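Local coordinates for Alpha/beta hydrolase (Paenibacillus sp. VTT E-133280, PDB 6TJ2), which is an extracellular alpha/beta-hydrolase that resembles tobacco salicylic acid binding protein 2 in structure and function, consistent with methyl salicylate esterase activity, at residues Pro44-Leu49 / Gly71-Thr76. Sequence-based numbering, arbitrary orientation.
Sequences PLTFVL and GHTVYT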
loop_
_atom_site.group_PDB
_atom_site.type_symbol
_atom_site.label_atom_id
_atom_site.label_comp_id
_atom_site.label_asym_id
_atom_site.label_seq_id
_atom_site.Cartn_x
_atom_site.Cartn_y
_atom_site.Cartn_z
ATOM N N PRO A 44 -14.377 -23.953 14.532
ATOM C CA PRO A 44 -15.369 -23.646 13.509
ATOM C C PRO A 44 -16.093 -22.320 13.784
ATOM O O PRO A 44 -16.354 -21.953 14.930
ATOM C CB PRO A 44 -16.333 -24.833 13.541
ATOM C CG PRO A 44 -15.538 -25.913 14.201
ATOM C CD PRO A 44 -14.650 -25.234 15.197
ATOM N N LEU A 45 -16.328 -21.609 12.713
ATOM C CA LEU A 45 -16.976 -20.294 12.687
ATOM C C LEU A 45 -18.289 -20.406 11.890
ATOM O O LEU A 45 -18.422 -21.274 11.004
ATOM C CB LEU A 45 -16.057 -19.270 12.010
ATOM C CG LEU A 45 -14.731 -19.022 12.729
ATOM C CD1 LEU A 45 -13.892 -18.100 11.868
ATOM C CD2 LEU A 45 -14.919 -18.426 14.085
ATOM N N THR A 46 -19.220 -19.514 12.201
ATOM C CA THR A 46 -20.434 -19.390 11.402
ATOM C C THR A 46 -20.355 -18.014 10.754
ATOM O O THR A 46 -20.221 -17.012 11.474
ATOM C CB THR A 46 -21.691 -19.545 12.238
ATOM O OG1 THR A 46 -21.684 -20.901 12.722
ATOM C CG2 THR A 46 -22.959 -19.288 11.455
ATOM N N PHE A 47 -20.450 -17.951 9.454
ATOM C CA PHE A 47 -20.447 -16.695 8.654
ATOM C C PHE A 47 -21.845 -16.456 8.116
ATOM O O PHE A 47 -22.511 -17.378 7.579
ATOM C CB PHE A 47 -19.495 -16.845 7.475
ATOM C CG PHE A 47 -18.053 -16.837 7.864
ATOM C CD1 PHE A 47 -17.300 -15.650 7.827
ATOM C CD2 PHE A 47 -17.413 -18.031 8.129
ATOM C CE1 PHE A 47 -15.953 -15.682 8.167
ATOM C CE2 PHE A 47 -16.061 -18.053 8.426
ATOM C CZ PHE A 47 -15.343 -16.876 8.426
ATOM N N VAL A 48 -22.260 -15.205 8.134
ATOM C CA VAL A 48 -23.403 -14.668 7.361
ATOM C C VAL A 48 -22.813 -13.661 6.380
ATOM O O VAL A 48 -22.304 -12.614 6.835
ATOM C CB VAL A 48 -24.469 -14.045 8.268
ATOM C CG1 VAL A 48 -25.591 -13.441 7.450
ATOM C CG2 VAL A 48 -25.068 -15.070 9.240
ATOM N N LEU A 49 -22.828 -13.985 5.094
ATOM C CA LEU A 49 -22.147 -13.207 4.041
ATOM C C LEU A 49 -23.178 -12.353 3.323
ATOM O O LEU A 49 -24.144 -12.928 2.817
ATOM C CB LEU A 49 -21.410 -14.086 3.049
ATOM C CG LEU A 49 -20.466 -15.124 3.659
ATOM C CD1 LEU A 49 -19.832 -15.913 2.557
ATOM C CD2 LEU A 49 -19.373 -14.466 4.494
ATOM N N GLY A 71 -14.718 -26.491 7.381
ATOM C CA GLY A 71 -15.529 -26.864 8.542
ATOM C C GLY A 71 -16.433 -25.760 9.031
ATOM O O GLY A 71 -17.040 -25.910 10.106
ATOM N N HIS A 72 -16.448 -24.598 8.369
ATOM C CA HIS A 72 -17.276 -23.459 8.795
ATOM C C HIS A 72 -18.708 -23.572 8.243
ATOM O O HIS A 72 -18.925 -24.161 7.161
ATOM C CB HIS A 72 -16.569 -22.155 8.367
ATOM C CG HIS A 72 -15.172 -22.111 8.869
ATOM N ND1 HIS A 72 -14.899 -22.198 10.213
ATOM C CD2 HIS A 72 -13.997 -22.097 8.212
ATOM C CE1 HIS A 72 -13.569 -22.133 10.372
ATOM N NE2 HIS A 72 -13.021 -22.075 9.173
ATOM N N THR A 73 -19.623 -22.980 8.956
ATOM C CA THR A 73 -21.027 -22.872 8.548
ATOM C C THR A 73 -21.200 -21.517 7.840
ATOM O O THR A 73 -20.681 -20.521 8.346
ATOM C CB THR A 73 -21.958 -23.010 9.738
ATOM O OG1 THR A 73 -21.716 -24.308 10.299
ATOM C CG2 THR A 73 -23.413 -22.920 9.336
ATOM N N VAL A 74 -21.800 -21.539 6.668
ATOM C CA VAL A 74 -21.852 -20.302 5.847
ATOM C C VAL A 74 -23.285 -20.092 5.354
ATOM O O VAL A 74 -23.827 -20.977 4.656
ATOM C CB VAL A 74 -20.884 -20.341 4.669
ATOM C CG1 VAL A 74 -20.904 -19.023 3.914
ATOM C CG2 VAL A 74 -19.467 -20.700 5.100
ATOM N N TYR A 75 -23.859 -18.955 5.665
ATOM C CA TYR A 75 -25.190 -18.506 5.172
ATOM C C TYR A 75 -24.963 -17.362 4.195
ATOM O O TYR A 75 -24.158 -16.438 4.488
ATOM C CB TYR A 75 -26.082 -18.060 6.316
ATOM C CG TYR A 75 -26.384 -19.151 7.295
ATOM C CD1 TYR A 75 -25.661 -19.273 8.477
ATOM C CD2 TYR A 75 -27.343 -20.092 7.017
ATOM C CE1 TYR A 75 -25.888 -20.304 9.370
ATOM C CE2 TYR A 75 -27.606 -21.100 7.926
ATOM C CZ TYR A 75 -26.889 -21.206 9.087
ATOM O OH TYR A 75 -27.169 -22.224 9.982
ATOM N N THR A 76 -25.572 -17.417 3.037
ATOM C CA THR A 76 -25.494 -16.366 1.989
ATOM C C THR A 76 -26.903 -15.907 1.615
ATOM O O THR A 76 -27.383 -16.265 0.550
ATOM C CB THR A 76 -24.734 -16.855 0.768
ATOM O OG1 THR A 76 -25.346 -17.996 0.159
ATOM C CG2 THR A 76 -23.330 -17.274 1.151
#
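The right-handed beta-alpha-beta crossover that builds one edge of the alpha/beta-hydrolase sheet is exemplified here, F47 N and L49 N of strand 46-50 donating to T73 O and Y75 O of the segment 71-76, which holds strand 73-75. Helix 61-69 links the two strands, whose short segments run parallel at 17°. In the usual parallel pattern, T73 N and Y75 N donate back to L45 O and F47 O; Y75 N lies 2.8 Å from F47 O.

One further bond, made by a side chain, extends this pattern towards the start of the strands. The N-H of L45 donates to H72 ND1 at 2.9 Å, the donor lying only 14° out of the imidazole plane, so ND1 is the acceptor here. With CG beside its own backbone N (chi1 -54°), H72 lays its ring alongside L45, whose CB is 3.6 Å from ND1. F47 turns an edge towards the face of the same imidazole, a T-shaped pair with planes at 80°, and its CE2 reaches H72 CB at 4.1 Å. Both F47 and H72 also rest on L67 of helix 61-69, which covers this side of the sheet.

Farther along the same side, L49 and V74 continue the apolar packing, with L49 CD1 3.6 Å from V74 CG1; T76 CG2 adds a methyl beside L49, and V74 also meets A64 and L67. The other side carries T46, V48, T73 and Y75, with V48 and Y75 both touching L108. T46 CG2, anti to the backbone N, meets the tyrosine at its ring edge, 3.7 Å from Y75 CE1.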